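Local coordinates for protein abietadiene synthase, chloroplastic (Abies grandis, PDB 3S9V) that is an enzyme of the terpene synthase family, largely helical with almost no strand, and carrying both an N-terminal and a metal-binding family domain, at residues 41-46 with 458-463; 273-278 with 366-371; 283-288 with 468-473; 441-446 with 462-467. One frame throughout, in Å; residues are numbered along the deposited sequence.

Contact 1: 41-46 with 458-463; sequences KNMFRC and ISNEKY
Met43 reaches across from the last turn of helix 29-46, and its terminal methyl settles at the hydroxyl end of Tyr463. Met43 CE lies 2.9 Å from Tyr463 OH, a tight approach, and 3.5 Å from Tyr463 CZ. The two side chains approach from facing sides, and the sulfur lies behind the methyl: Met43 SD is 5.1 Å from the centroid of the Tyr463 ring and 38° off its normal, an oblique Met-aromatic contact. A bend at the last torsion, chi3 63°, turns CE aside from the line of the chain, toward the phenol. Met43 SD also lies 3.9 Å from Asn460 ND2, the nitrogen of an amide on the other segment. Phe44 adds a looser touch, with its CE1 4.3 Å from Tyr463 OH.

The second shell holds these groups in place. Tyr463 OH is hydrogen-bonded to Tyr457 O, which fixes the phenol tip that the methyl presses on, and Asn460 ND2 is bonded to Pro456 O, which orients the amide beside the sulfur. Asn460 itself stands at the N-cap of helix 461-491; its modelled capping bond to Lys462 N is too short for its exact geometry to be trusted. On the flank, Lys462 NZ forms a salt bridge with Glu39, a second tie between the same helices. The whole is a buried contact between the end of helix 29-46 and the start of helix 461-491, in which a methionine packs on an aromatic ring in the first turn of another helix, within the largely helical terpene synthase fold.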
# COMPACT_ATOMS: atom_id res chain seq x y z
N LYS A 41 -8.18 -18.09 -5.03
CA LYS A 41 -7.39 -18.95 -4.16
C LYS A 41 -6.57 -19.89 -5.04
O LYS A 41 -5.44 -20.24 -4.71
CB LYS A 41 -8.28 -19.77 -3.22
CG LYS A 41 -8.79 -19.02 -2.00
CD LYS A 41 -9.50 -19.97 -1.05
CE LYS A 41 -9.90 -19.28 0.24
NZ LYS A 41 -10.52 -20.25 1.19
N ASN A 42 -7.15 -20.31 -6.16
CA ASN A 42 -6.43 -21.19 -7.07
C ASN A 42 -5.26 -20.43 -7.70
O ASN A 42 -4.19 -20.99 -7.89
CB ASN A 42 -7.36 -21.72 -8.18
CG ASN A 42 -6.71 -22.81 -9.02
OD1 ASN A 42 -6.40 -23.90 -8.52
ND2 ASN A 42 -6.50 -22.53 -10.30
N MET A 43 -5.47 -19.15 -8.02
CA MET A 43 -4.40 -18.35 -8.58
C MET A 43 -3.21 -18.38 -7.63
O MET A 43 -2.08 -18.67 -8.04
CB MET A 43 -4.83 -16.90 -8.78
CG MET A 43 -5.38 -16.59 -10.17
SD MET A 43 -6.02 -14.90 -10.28
CE MET A 43 -4.57 -13.99 -10.00
N PHE A 44 -3.46 -18.10 -6.35
CA PHE A 44 -2.38 -18.11 -5.37
C PHE A 44 -1.68 -19.47 -5.29
O PHE A 44 -0.45 -19.54 -5.18
CB PHE A 44 -2.89 -17.72 -3.98
CG PHE A 44 -2.94 -16.23 -3.76
CD1 PHE A 44 -4.04 -15.49 -4.17
CD2 PHE A 44 -1.89 -15.58 -3.14
CE1 PHE A 44 -4.10 -14.11 -3.98
CE2 PHE A 44 -1.92 -14.20 -2.93
CZ PHE A 44 -3.03 -13.46 -3.35
N ARG A 45 -2.46 -20.55 -5.33
CA ARG A 45 -1.90 -21.90 -5.26
C ARG A 45 -1.10 -22.25 -6.50
O ARG A 45 -0.22 -23.11 -6.46
CB ARG A 45 -3.01 -22.93 -5.04
CG ARG A 45 -3.77 -22.73 -3.74
CD ARG A 45 -4.70 -23.90 -3.47
NE ARG A 45 -3.95 -25.15 -3.37
CZ ARG A 45 -4.50 -26.35 -3.15
NH1 ARG A 45 -5.81 -26.47 -2.99
NH2 ARG A 45 -3.72 -27.42 -3.08
N CYS A 46 -1.41 -21.60 -7.62
CA CYS A 46 -0.71 -21.84 -8.88
C CYS A 46 0.60 -21.06 -8.99
O CYS A 46 1.47 -21.43 -9.78
CB CYS A 46 -1.60 -21.47 -10.06
SG CYS A 46 -2.89 -22.65 -10.44
N ILE A 458 -1.50 -10.05 -11.25
CA ILE A 458 -1.42 -8.75 -10.58
C ILE A 458 -2.51 -7.85 -11.16
O ILE A 458 -3.21 -7.16 -10.42
CB ILE A 458 -0.06 -8.07 -10.77
CG1 ILE A 458 1.07 -8.99 -10.28
CG2 ILE A 458 -0.04 -6.76 -10.00
CD1 ILE A 458 2.46 -8.44 -10.52
N SER A 459 -2.64 -7.88 -12.49
CA SER A 459 -3.64 -7.10 -13.22
C SER A 459 -4.68 -8.13 -13.66
O SER A 459 -4.43 -8.93 -14.57
CB SER A 459 -3.02 -6.42 -14.44
OG SER A 459 -2.01 -5.50 -14.06
N ASN A 460 -5.84 -8.09 -13.02
CA ASN A 460 -6.88 -9.07 -13.31
C ASN A 460 -8.26 -8.51 -12.99
O ASN A 460 -8.46 -7.86 -11.96
CB ASN A 460 -6.61 -10.32 -12.47
CG ASN A 460 -7.56 -11.45 -12.77
OD1 ASN A 460 -8.76 -11.33 -12.56
ND2 ASN A 460 -7.02 -12.57 -13.25
N GLU A 461 -9.22 -8.77 -13.87
CA GLU A 461 -10.59 -8.32 -13.71
C GLU A 461 -11.27 -8.95 -12.48
O GLU A 461 -12.16 -8.35 -11.88
CB GLU A 461 -11.41 -8.68 -14.95
CG GLU A 461 -10.97 -7.97 -16.22
CD GLU A 461 -11.58 -6.59 -16.36
OE1 GLU A 461 -11.33 -5.94 -17.40
OE2 GLU A 461 -12.31 -6.17 -15.44
N LYS A 462 -10.84 -10.15 -12.12
CA LYS A 462 -11.44 -10.85 -10.98
C LYS A 462 -11.19 -10.22 -9.62
O LYS A 462 -12.06 -10.26 -8.75
CB LYS A 462 -10.99 -12.32 -10.99
CG LYS A 462 -11.54 -13.07 -12.19
CD LYS A 462 -11.16 -14.53 -12.19
CE LYS A 462 -11.82 -15.23 -13.38
NZ LYS A 462 -11.37 -16.64 -13.54
N TYR A 463 -10.01 -9.63 -9.41
CA TYR A 463 -9.72 -8.98 -8.14
C TYR A 463 -10.69 -7.81 -7.98
O TYR A 463 -11.33 -7.66 -6.94
CB TYR A 463 -8.29 -8.43 -8.10
CG TYR A 463 -7.17 -9.44 -8.07
CD1 TYR A 463 -7.28 -10.61 -7.33
CD2 TYR A 463 -5.97 -9.19 -8.73
CE1 TYR A 463 -6.21 -11.51 -7.24
CE2 TYR A 463 -4.89 -10.08 -8.65
CZ TYR A 463 -5.02 -11.24 -7.91
OH TYR A 463 -3.97 -12.13 -7.82

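Contact 2: 273-278 with 366-371; sequences RLWAVD and MLNVNR
A two-pronged carboxylate-guanidinium salt bridge, from Asp278 on helix 269-282 to Arg371 on helix 363-373, ties these two helices together. The guanidinium grips end-on, one nitrogen to each oxygen. Arg371 NH1 gives the straighter bond, to Asp278 OD2 at 3.0 Å with an N-H...O angle of 171°. Its partner bond, from Arg371 NH2 to Asp278 OD1, is 2.9 Å long and uses the syn lone pair of the carboxylate. The two planes are turned 36° from each other, so the pair is twisted and not coplanar. A bend at chi3, 68°, brings the Arg371 end alongside the Asn368 side chain one turn earlier, where Arg371 NH1 donates to Asn368 OD1 at 3.3 Å; with that bond the group is braced against turning.

Both helices lie in the N-terminal terpene synthase domain, whose relatives build all-helical barrels from helical hairpins. Asp278 OD1 has a second salt bridge there, to Arg328 of helix 320-332, so two arginines gather round one buried carboxylate. Beside the bridge, Trp275 CZ2 comes 4.0 Å from Asn368 ND2, the indole and amide planes nearly perpendicular. That same ND2 is hydrogen-bonded to Asp321 OD1, which leaves OD1 of Asn368 turned to the arginine.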
# COMPACT_ATOMS: atom_id res chain seq x y z
N ARG A 273 4.38 -12.53 -6.27
CA ARG A 273 3.79 -12.77 -4.96
C ARG A 273 3.53 -11.50 -4.16
O ARG A 273 2.45 -11.34 -3.58
CB ARG A 273 4.67 -13.72 -4.15
CG ARG A 273 4.58 -15.18 -4.60
CD ARG A 273 5.54 -16.06 -3.81
NE ARG A 273 5.39 -17.48 -4.12
CZ ARG A 273 5.76 -18.04 -5.27
NH1 ARG A 273 6.32 -17.30 -6.22
NH2 ARG A 273 5.57 -19.33 -5.46
N LEU A 274 4.50 -10.59 -4.13
CA LEU A 274 4.36 -9.34 -3.38
C LEU A 274 3.27 -8.42 -3.93
O LEU A 274 2.52 -7.79 -3.16
CB LEU A 274 5.69 -8.59 -3.33
CG LEU A 274 6.78 -9.21 -2.45
CD1 LEU A 274 8.09 -8.50 -2.71
CD2 LEU A 274 6.41 -9.11 -0.96
N TRP A 275 3.19 -8.34 -5.25
CA TRP A 275 2.20 -7.49 -5.89
C TRP A 275 0.78 -8.07 -5.79
O TRP A 275 -0.20 -7.34 -5.66
CB TRP A 275 2.59 -7.25 -7.35
CG TRP A 275 3.30 -5.95 -7.58
CD1 TRP A 275 2.82 -4.87 -8.25
CD2 TRP A 275 4.59 -5.56 -7.07
NE1 TRP A 275 3.72 -3.83 -8.20
CE2 TRP A 275 4.82 -4.23 -7.48
CE3 TRP A 275 5.57 -6.21 -6.31
CZ2 TRP A 275 5.98 -3.53 -7.15
CZ3 TRP A 275 6.74 -5.51 -5.98
CH2 TRP A 275 6.93 -4.18 -6.40
N ALA A 276 0.67 -9.39 -5.85
CA ALA A 276 -0.64 -10.03 -5.74
C ALA A 276 -1.20 -9.77 -4.35
O ALA A 276 -2.38 -9.43 -4.19
CB ALA A 276 -0.51 -11.53 -5.99
N VAL A 277 -0.34 -9.94 -3.34
CA VAL A 277 -0.73 -9.74 -1.94
C VAL A 277 -1.09 -8.29 -1.67
O VAL A 277 -2.08 -8.00 -0.98
CB VAL A 277 0.43 -10.14 -0.99
CG1 VAL A 277 0.18 -9.59 0.42
CG2 VAL A 277 0.58 -11.65 -0.96
N ASP A 278 -0.29 -7.37 -2.19
CA ASP A 278 -0.52 -5.94 -1.99
C ASP A 278 -1.82 -5.55 -2.68
O ASP A 278 -2.58 -4.73 -2.17
CB ASP A 278 0.66 -5.13 -2.55
CG ASP A 278 0.56 -3.65 -2.22
OD1 ASP A 278 0.42 -3.32 -1.02
OD2 ASP A 278 0.64 -2.82 -3.14
N MET A 366 8.89 5.38 -6.35
CA MET A 366 9.01 6.31 -5.23
C MET A 366 7.73 6.19 -4.41
O MET A 366 7.76 6.36 -3.19
CB MET A 366 9.21 7.76 -5.69
CG MET A 366 10.61 8.10 -6.23
SD MET A 366 12.01 7.77 -5.09
CE MET A 366 12.36 6.08 -5.50
N LEU A 367 6.62 5.89 -5.07
CA LEU A 367 5.36 5.75 -4.36
C LEU A 367 5.38 4.56 -3.40
O LEU A 367 4.98 4.69 -2.24
CB LEU A 367 4.18 5.59 -5.33
CG LEU A 367 2.87 5.24 -4.63
CD1 LEU A 367 2.56 6.29 -3.57
CD2 LEU A 367 1.73 5.14 -5.64
N ASN A 368 5.83 3.40 -3.87
CA ASN A 368 5.87 2.24 -2.98
C ASN A 368 6.88 2.45 -1.86
O ASN A 368 6.70 1.94 -0.75
CB ASN A 368 6.19 0.97 -3.77
CG ASN A 368 5.03 0.56 -4.68
OD1 ASN A 368 3.87 0.57 -4.26
ND2 ASN A 368 5.35 0.18 -5.92
N VAL A 369 7.92 3.22 -2.14
CA VAL A 369 8.93 3.53 -1.14
C VAL A 369 8.29 4.45 -0.11
O VAL A 369 8.55 4.33 1.09
CB VAL A 369 10.17 4.23 -1.77
CG1 VAL A 369 11.08 4.78 -0.67
CG2 VAL A 369 10.95 3.25 -2.64
N ASN A 370 7.45 5.38 -0.56
CA ASN A 370 6.78 6.31 0.35
C ASN A 370 5.83 5.60 1.30
O ASN A 370 5.80 5.88 2.50
CB ASN A 370 6.03 7.40 -0.44
CG ASN A 370 5.25 8.34 0.47
OD1 ASN A 370 4.12 8.06 0.87
ND2 ASN A 370 5.86 9.47 0.81
N ARG A 371 5.04 4.67 0.77
CA ARG A 371 4.11 3.90 1.59
C ARG A 371 4.91 3.16 2.66
O ARG A 371 4.52 3.12 3.83
CB ARG A 371 3.34 2.90 0.73
CG ARG A 371 2.39 3.55 -0.27
CD ARG A 371 1.89 2.53 -1.29
NE ARG A 371 1.01 1.54 -0.67
CZ ARG A 371 0.81 0.32 -1.13
NH1 ARG A 371 1.42 -0.10 -2.23
NH2 ARG A 371 -0.01 -0.50 -0.48

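Contact 3: 283-288 with 468-473; sequences LGIDRH and KLDFNK
Ionic bonds dominate where Arg287 meets Asp470, the carboxylate coming out of helix 461-491 and the guanidinium from the turn facing it. The grip is end-on, with one nitrogen for each oxygen: NH1 of Arg287 reaches Asp470 OD2 at 2.8 Å, and NH2 of Arg287 reaches Asp470 OD1 at 2.9 Å, both on syn lone pairs. The planes lie only 24° apart, close to the flat arrangement of a two-pronged pair, and a further weak bond runs from NH2 to OD2. Asp470 gets there because its CG lies anti to the backbone N (chi1 -167°), which throws the carboxylate across to the turn.

Weaker polar contact comes from His288, whose NE2 donates a weak bond of 3.4 Å to Asp470 OD1 from the ring edge, with ring and carboxylate planes 71° apart. The same NE2 sits 3.3 Å above the plane of the Arg287 guanidinium, over its centre, so the NE2 corner of a tilted imidazole covers one face of the group that makes the bridge.

Van der Waals contact is slight: Ile285 CG2 lies 4.1 Å from Asp470 CB and flanks the acid.

The turn follows helix 269-282, closed by a Schellman motif with Gly284 at positive phi, and runs into helix 290-301. Helix 461-491 faces it across the salt bridge, while helix 29-46 covers His288 through Ile37 and helix 430-440 packs on Leu283.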
# COMPACT_ATOMS: atom_id res chain seq x y z
N LEU A 283 -7.21 -3.56 -2.14
CA LEU A 283 -8.58 -3.62 -2.62
C LEU A 283 -9.54 -4.00 -1.48
O LEU A 283 -10.75 -4.02 -1.67
CB LEU A 283 -8.72 -4.63 -3.76
CG LEU A 283 -8.19 -4.20 -5.13
CD1 LEU A 283 -8.36 -5.36 -6.11
CD2 LEU A 283 -8.95 -2.97 -5.63
N GLY A 284 -8.98 -4.31 -0.32
CA GLY A 284 -9.78 -4.65 0.85
C GLY A 284 -10.42 -6.03 0.93
O GLY A 284 -11.32 -6.23 1.74
N ILE A 285 -9.95 -6.97 0.11
CA ILE A 285 -10.51 -8.32 0.10
C ILE A 285 -9.56 -9.40 0.61
O ILE A 285 -9.82 -10.60 0.44
CB ILE A 285 -10.94 -8.72 -1.33
CG1 ILE A 285 -9.77 -8.53 -2.30
CG2 ILE A 285 -12.12 -7.87 -1.78
CD1 ILE A 285 -10.06 -8.96 -3.73
N ASP A 286 -8.48 -8.98 1.25
CA ASP A 286 -7.48 -9.90 1.78
C ASP A 286 -7.96 -10.85 2.88
O ASP A 286 -7.37 -11.92 3.07
CB ASP A 286 -6.27 -9.10 2.29
CG ASP A 286 -6.64 -8.15 3.42
OD1 ASP A 286 -6.14 -8.35 4.55
OD2 ASP A 286 -7.43 -7.20 3.18
N ARG A 287 -9.01 -10.49 3.62
CA ARG A 287 -9.47 -11.37 4.70
C ARG A 287 -9.89 -12.74 4.18
O ARG A 287 -9.88 -13.73 4.91
CB ARG A 287 -10.63 -10.75 5.48
CG ARG A 287 -11.97 -10.71 4.74
CD ARG A 287 -13.05 -10.06 5.62
NE ARG A 287 -14.39 -10.11 5.03
CZ ARG A 287 -14.79 -9.36 4.02
NH1 ARG A 287 -13.97 -8.48 3.46
NH2 ARG A 287 -16.03 -9.47 3.56
N HIS A 288 -10.24 -12.79 2.90
CA HIS A 288 -10.68 -14.04 2.27
C HIS A 288 -9.55 -14.98 1.86
O HIS A 288 -9.81 -16.10 1.42
CB HIS A 288 -11.51 -13.72 1.03
CG HIS A 288 -12.71 -12.87 1.29
ND1 HIS A 288 -13.74 -13.27 2.12
CD2 HIS A 288 -13.06 -11.65 0.82
CE1 HIS A 288 -14.67 -12.33 2.14
NE2 HIS A 288 -14.28 -11.34 1.36
N LYS A 468 -15.43 -4.92 -5.65
CA LYS A 468 -16.64 -4.12 -5.75
C LYS A 468 -17.82 -4.84 -5.10
O LYS A 468 -18.55 -4.25 -4.30
CB LYS A 468 -16.94 -3.79 -7.21
CG LYS A 468 -15.91 -2.86 -7.85
CD LYS A 468 -16.30 -2.48 -9.28
CE LYS A 468 -15.34 -1.45 -9.85
NZ LYS A 468 -15.65 -1.14 -11.28
N LEU A 469 -18.01 -6.11 -5.44
CA LEU A 469 -19.10 -6.88 -4.88
C LEU A 469 -18.99 -6.96 -3.35
O LEU A 469 -19.98 -6.84 -2.64
CB LEU A 469 -19.11 -8.30 -5.46
CG LEU A 469 -19.61 -8.46 -6.91
CD1 LEU A 469 -19.32 -9.87 -7.41
CD2 LEU A 469 -21.10 -8.18 -6.96
N ASP A 470 -17.77 -7.16 -2.86
CA ASP A 470 -17.55 -7.29 -1.43
C ASP A 470 -17.73 -5.96 -0.71
O ASP A 470 -18.31 -5.91 0.38
CB ASP A 470 -16.15 -7.86 -1.15
CG ASP A 470 -15.98 -8.32 0.30
OD1 ASP A 470 -16.81 -9.12 0.78
OD2 ASP A 470 -15.01 -7.89 0.96
N PHE A 471 -17.25 -4.88 -1.33
CA PHE A 471 -17.37 -3.56 -0.73
C PHE A 471 -18.83 -3.13 -0.59
O PHE A 471 -19.21 -2.57 0.44
CB PHE A 471 -16.62 -2.52 -1.55
CG PHE A 471 -16.61 -1.15 -0.94
CD1 PHE A 471 -17.69 -0.29 -1.12
CD2 PHE A 471 -15.53 -0.72 -0.18
CE1 PHE A 471 -17.69 0.98 -0.55
CE2 PHE A 471 -15.52 0.55 0.40
CZ PHE A 471 -16.60 1.40 0.21
N ASN A 472 -19.64 -3.39 -1.61
CA ASN A 472 -21.05 -3.01 -1.55
C ASN A 472 -21.82 -3.92 -0.60
O ASN A 472 -22.73 -3.47 0.10
CB ASN A 472 -21.68 -3.05 -2.95
CG ASN A 472 -21.13 -1.97 -3.86
OD1 ASN A 472 -20.78 -0.88 -3.40
ND2 ASN A 472 -21.05 -2.26 -5.15
N LYS A 473 -21.47 -5.21 -0.57
CA LYS A 473 -22.14 -6.14 0.33
C LYS A 473 -21.92 -5.71 1.77
O LYS A 473 -22.83 -5.78 2.59
CB LYS A 473 -21.60 -7.56 0.15
CG LYS A 473 -22.05 -8.53 1.23
CD LYS A 473 -21.27 -9.84 1.17
CE LYS A 473 -21.58 -10.72 2.37
NZ LYS A 473 -20.69 -11.92 2.41

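Contact 4: 441-446 with 462-467; sequences YGPDDV and KYLELA
Tyr441 leans against Leu464 with one edge of its ring, and the line of its side chain shows how a helix end is seated on the next helix. Its CG is anti to the backbone N (chi1 178°), and the CB bond points at helix 461-491. Further out, Tyr441 CD2 lies 3.8 Å from Leu464 CB and 4.0 Å from Leu464 CD1; Tyr441 CE2, the next atom, is still 3.9 Å from Leu464 CB and also comes 4.4 Å from Tyr463 CB. Ring and leucine run antiparallel alongside each other, with Leu464 CB in the plane of the ring. At the tip, Tyr441 OH stands 3.5 Å from CD2 of Tyr463, at the edge of that ring. This hydroxyl is held by two hydrogen bonds to the chain ahead of helix 461-491, with Ile458 O and with Asn460 N, which secure the phenol between them.

One face of the Tyr441 ring is covered by the backbone N of Pro443, offset toward the rim, and the proline adds its own apolar touch: Pro443 CD lies 4.0 Å from Leu464 CD2. Ring and proline thus meet Leu464 side by side, the ring at CB and CD1, the proline at CD2.

The contact closes the link that leaves helix 430-440 at Tyr441, passes the short hairpin of strands 447-448 and 452-453, and enters helix 461-491; helix 269-282 touches both tyrosines through Thr279.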
# COMPACT_ATOMS: atom_id res chain seq x y z
N TYR A 441 -7.56 1.27 -9.42
CA TYR A 441 -7.01 0.01 -9.90
C TYR A 441 -7.34 -0.31 -11.36
O TYR A 441 -8.51 -0.33 -11.76
CB TYR A 441 -7.49 -1.14 -9.01
CG TYR A 441 -7.02 -2.50 -9.45
CD1 TYR A 441 -5.67 -2.82 -9.46
CD2 TYR A 441 -7.94 -3.47 -9.86
CE1 TYR A 441 -5.23 -4.08 -9.87
CE2 TYR A 441 -7.51 -4.73 -10.27
CZ TYR A 441 -6.16 -5.03 -10.27
OH TYR A 441 -5.74 -6.28 -10.66
N GLY A 442 -6.29 -0.57 -12.15
CA GLY A 442 -6.46 -0.90 -13.55
C GLY A 442 -6.36 -2.41 -13.74
O GLY A 442 -5.26 -2.96 -13.72
N PRO A 443 -7.50 -3.10 -13.95
CA PRO A 443 -7.57 -4.55 -14.14
C PRO A 443 -6.90 -5.06 -15.41
O PRO A 443 -6.57 -6.25 -15.52
CB PRO A 443 -9.07 -4.82 -14.12
CG PRO A 443 -9.61 -3.62 -14.81
CD PRO A 443 -8.82 -2.48 -14.18
N ASP A 444 -6.70 -4.17 -16.37
CA ASP A 444 -6.07 -4.57 -17.62
C ASP A 444 -4.84 -3.73 -17.95
O ASP A 444 -4.54 -3.48 -19.10
CB ASP A 444 -7.10 -4.51 -18.76
CG ASP A 444 -7.90 -3.23 -18.75
OD1 ASP A 444 -8.98 -3.20 -19.38
OD2 ASP A 444 -7.44 -2.25 -18.12
N ASP A 445 -4.13 -3.29 -16.92
CA ASP A 445 -2.92 -2.52 -17.13
C ASP A 445 -1.85 -3.47 -17.66
O ASP A 445 -1.86 -4.66 -17.35
CB ASP A 445 -2.40 -1.89 -15.82
CG ASP A 445 -3.24 -0.71 -15.35
OD1 ASP A 445 -3.72 0.08 -16.20
OD2 ASP A 445 -3.40 -0.56 -14.12
N VAL A 446 -0.94 -2.94 -18.47
CA VAL A 446 0.16 -3.73 -18.99
C VAL A 446 1.40 -3.17 -18.33
O VAL A 446 1.31 -2.19 -17.58
CB VAL A 446 0.29 -3.60 -20.52
CG1 VAL A 446 -0.76 -4.45 -21.20
CG2 VAL A 446 0.17 -2.14 -20.94
N LYS A 462 -10.84 -10.15 -12.12
CA LYS A 462 -11.44 -10.85 -10.98
C LYS A 462 -11.19 -10.22 -9.62
O LYS A 462 -12.06 -10.26 -8.75
CB LYS A 462 -10.99 -12.32 -10.99
CG LYS A 462 -11.54 -13.07 -12.19
CD LYS A 462 -11.16 -14.53 -12.19
CE LYS A 462 -11.82 -15.23 -13.38
NZ LYS A 462 -11.37 -16.64 -13.54
N TYR A 463 -10.01 -9.63 -9.41
CA TYR A 463 -9.72 -8.98 -8.14
C TYR A 463 -10.69 -7.81 -7.98
O TYR A 463 -11.33 -7.66 -6.94
CB TYR A 463 -8.29 -8.43 -8.10
CG TYR A 463 -7.17 -9.44 -8.07
CD1 TYR A 463 -7.28 -10.61 -7.33
CD2 TYR A 463 -5.97 -9.19 -8.73
CE1 TYR A 463 -6.21 -11.51 -7.24
CE2 TYR A 463 -4.89 -10.08 -8.65
CZ TYR A 463 -5.02 -11.24 -7.91
OH TYR A 463 -3.97 -12.13 -7.82
N LEU A 464 -10.78 -6.99 -9.02
CA LEU A 464 -11.64 -5.81 -9.01
C LEU A 464 -13.12 -6.16 -8.91
O LEU A 464 -13.87 -5.47 -8.21
CB LEU A 464 -11.40 -4.97 -10.27
CG LEU A 464 -12.16 -3.64 -10.28
CD1 LEU A 464 -11.84 -2.86 -9.00
CD2 LEU A 464 -11.78 -2.84 -11.51
N GLU A 465 -13.53 -7.20 -9.60
CA GLU A 465 -14.92 -7.62 -9.56
C GLU A 465 -15.28 -8.00 -8.13
O GLU A 465 -16.32 -7.60 -7.61
CB GLU A 465 -15.14 -8.82 -10.49
CG GLU A 465 -16.58 -9.30 -10.55
CD GLU A 465 -16.76 -10.46 -11.52
OE1 GLU A 465 -17.92 -10.90 -11.70
OE2 GLU A 465 -15.75 -10.92 -12.10
N LEU A 466 -14.40 -8.76 -7.49
CA LEU A 466 -14.64 -9.18 -6.12
C LEU A 466 -14.60 -8.01 -5.14
O LEU A 466 -15.41 -7.94 -4.22
CB LEU A 466 -13.62 -10.23 -5.69
CG LEU A 466 -13.74 -10.70 -4.25
CD1 LEU A 466 -15.12 -11.32 -4.02
CD2 LEU A 466 -12.64 -11.71 -3.96
N ALA A 467 -13.66 -7.09 -5.36
CA ALA A 467 -13.52 -5.91 -4.51
C ALA A 467 -14.78 -5.05 -4.50
O ALA A 467 -15.16 -4.49 -3.46
CB ALA A 467 -12.33 -5.07 -4.97

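Helix 461-491 runs through contacts 1, 3 and 4, and contacts 1 and 4 share Lys462 and Tyr463, their centres about 10 Å apart. Contact 3 follows a turn or two along the same helix, about 12 Å from contact 4 and about 14 Å from contact 1, centre to centre. Contact 2 stands apart, about 16 to 19 Å from the others between centres, yet helix 269-282 brings it to contact 1, with Ile458 CD1 3.4 Å from Trp275 CB. Along the chain contact 1 spans the longest loop, and contact 2 falls within it; contact 3 crosses both, while contact 4 is local. Residues far apart in sequence thus converge on one helical core.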